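Local atomic coordinates of SsDNA-binding protein essential for mitochondrial genome maintenance (Saccharomyces cerevisiae, PDB entry 6CQK), a protein that binds single-stranded DNA preferentially and cooperatively, takes part in mitochondrial DNA replication and stimulates the PIF1 helicase. Residues A[10-15]-A[28-33]. Numbering follows the deposited sequence.
Sequences GRIGSE and LKYSIA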
loop_
_atom_site.group_PDB
_atom_site.type_symbol
_atom_site.label_atom_id
_atom_site.label_comp_id
_atom_site.label_asym_id
_atom_site.label_seq_id
_atom_site.Cartn_x
_atom_site.Cartn_y
_atom_site.Cartn_z
ATOM N N GLY A 10 1.769 2.783 13.350
ATOM C CA GLY A 10 1.441 3.446 14.572
ATOM C C GLY A 10 1.574 2.569 15.764
ATOM O O GLY A 10 2.053 1.439 15.675
ATOM N N ARG A 11 1.151 3.085 16.909
ATOM C CA ARG A 11 1.351 2.370 18.144
ATOM C C ARG A 11 0.042 1.902 18.687
ATOM O O ARG A 11 -0.969 2.592 18.574
ATOM C CB ARG A 11 2.070 3.251 19.169
ATOM C CG ARG A 11 3.583 3.034 19.168
ATOM C CD ARG A 11 4.366 4.247 19.440
ATOM N NE ARG A 11 4.423 4.937 18.150
ATOM C CZ ARG A 11 5.001 6.116 17.978
ATOM N NH1 ARG A 11 5.595 6.749 19.010
ATOM N NH2 ARG A 11 4.989 6.661 16.776
ATOM N N ILE A 12 0.053 0.738 19.296
ATOM C CA ILE A 12 -1.164 0.211 19.876
ATOM C C ILE A 12 -1.522 0.955 21.121
ATOM O O ILE A 12 -0.759 0.919 22.062
ATOM C CB ILE A 12 -1.063 -1.311 20.090
ATOM C CG1 ILE A 12 -1.081 -1.923 18.672
ATOM C CG2 ILE A 12 -2.193 -1.796 20.977
ATOM C CD1 ILE A 12 -1.145 -3.416 18.606
ATOM N N GLY A 13 -2.674 1.619 21.094
ATOM C CA GLY A 13 -3.075 2.496 22.150
ATOM C C GLY A 13 -4.219 1.993 22.987
ATOM O O GLY A 13 -4.888 2.759 23.639
ATOM N N SER A 14 -4.425 0.686 23.033
ATOM C CA SER A 14 -5.471 0.122 23.894
ATOM C C SER A 14 -5.240 -1.350 24.241
ATOM O O SER A 14 -4.355 -2.028 23.650
ATOM C CB SER A 14 -6.847 0.303 23.252
ATOM O OG SER A 14 -7.051 -0.586 22.151
ATOM N N GLU A 15 -6.011 -1.828 25.231
ATOM C CA GLU A 15 -6.142 -3.263 25.497
ATOM C C GLU A 15 -6.839 -3.887 24.306
ATOM O O GLU A 15 -7.432 -3.218 23.466
ATOM C CB GLU A 15 -6.996 -3.568 26.755
ATOM C CG GLU A 15 -6.440 -3.347 28.181
ATOM C CD GLU A 15 -4.954 -3.029 28.258
ATOM O OE1 GLU A 15 -4.142 -3.946 27.943
ATOM O OE2 GLU A 15 -4.601 -1.859 28.629
ATOM N N LEU A 28 -11.980 -9.172 17.811
ATOM C CA LEU A 28 -11.133 -8.391 18.676
ATOM C C LEU A 28 -11.141 -6.920 18.245
ATOM O O LEU A 28 -11.231 -6.611 17.064
ATOM C CB LEU A 28 -9.756 -8.992 18.590
ATOM C CG LEU A 28 -8.824 -8.675 19.727
ATOM C CD1 LEU A 28 -9.436 -9.072 21.074
ATOM C CD2 LEU A 28 -7.488 -9.376 19.503
ATOM N N LYS A 29 -11.153 -6.015 19.218
ATOM C CA LYS A 29 -11.135 -4.534 18.981
ATOM C C LYS A 29 -9.910 -3.950 19.650
ATOM O O LYS A 29 -9.538 -4.386 20.728
ATOM C CB LYS A 29 -12.387 -3.799 19.549
ATOM C CG LYS A 29 -13.513 -3.490 18.525
ATOM C CD LYS A 29 -13.395 -2.082 17.889
ATOM C CE LYS A 29 -14.228 -1.961 16.626
ATOM N NZ LYS A 29 -15.690 -2.135 16.867
ATOM N N TYR A 30 -9.246 -3.043 18.963
ATOM C CA TYR A 30 -8.180 -2.261 19.543
ATOM C C TYR A 30 -8.003 -1.019 18.692
ATOM O O TYR A 30 -8.510 -0.937 17.558
ATOM C CB TYR A 30 -6.872 -3.054 19.657
ATOM C CG TYR A 30 -6.145 -3.325 18.340
ATOM C CD1 TYR A 30 -6.458 -4.416 17.536
ATOM C CD2 TYR A 30 -5.138 -2.487 17.907
ATOM C CE1 TYR A 30 -5.793 -4.655 16.353
ATOM C CE2 TYR A 30 -4.484 -2.744 16.712
ATOM C CZ TYR A 30 -4.825 -3.830 15.935
ATOM O OH TYR A 30 -4.194 -4.009 14.697
ATOM N N SER A 31 -7.324 -0.040 19.257
ATOM C CA SER A 31 -7.072 1.210 18.563
ATOM C C SER A 31 -5.552 1.449 18.395
ATOM O O SER A 31 -4.766 0.975 19.217
ATOM C CB SER A 31 -7.726 2.366 19.296
ATOM O OG SER A 31 -7.333 2.336 20.655
ATOM N N ILE A 32 -5.188 2.074 17.258
ATOM C CA ILE A 32 -3.839 2.433 16.928
ATOM C C ILE A 32 -3.788 3.959 16.989
ATOM O O ILE A 32 -4.581 4.621 16.331
ATOM C CB ILE A 32 -3.473 1.961 15.475
ATOM C CG1 ILE A 32 -3.529 0.447 15.387
ATOM C CG2 ILE A 32 -2.063 2.413 15.060
ATOM C CD1 ILE A 32 -3.323 -0.092 14.002
ATOM N N ALA A 33 -2.837 4.485 17.733
ATOM C CA ALA A 33 -2.542 5.881 17.675
ATOM C C ALA A 33 -1.442 6.073 16.668
ATOM O O ALA A 33 -0.369 5.494 16.835
ATOM C CB ALA A 33 -2.092 6.376 19.031
#
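S14 faces Y30 and S31 where the first two strands of an OB fold, paired as an antiparallel beta hairpin, part at a break in the first strand. R11 and A33 form a hydrogen-bonded pair: R11 N donates to A33 O and A33 N donates to R11 O, each at 2.8 Å. I12 and I32 follow as a non-hydrogen-bonded pair with both side chains on the same face of the sheet. G13 N still reaches S31 O at 2.9 Å, but the next link comes from a side chain: S31 N donates to S14 OG, 3.0 Å away and fairly straight (157° at the hydrogen). S14 OG in turn donates to its neighbour's carbonyl, E15 O, so one hydroxyl both accepts and donates and bridges the place where the backbone ladder is interrupted. The chi1 of S14, 74°, swings OG in between its own N and C, turned toward 28-33. S31 OG lies alongside, 3.3 Å from S14 CB.

On the inner face, the I12 side chain crosses the Y30 ring at a slant, with CG1 and CD1 both near CD2 and CE2; the closest approach is I12 CD1 to Y30 CE2, 3.9 Å. V70 of strand 67-77 touches Y30 and I32, and I47 touches them from strand 43-49. The Y30 hydroxyl is hydrogen-bonded to Q94 and its ring meets F16 edge-to-face, holding the phenol in the barrel interior. R11 instead runs outward, its NH2 in a salt bridge with D2 of the second subunit. Beside the paired backbones, I32 CG2 packs 3.7 Å from G10 CA.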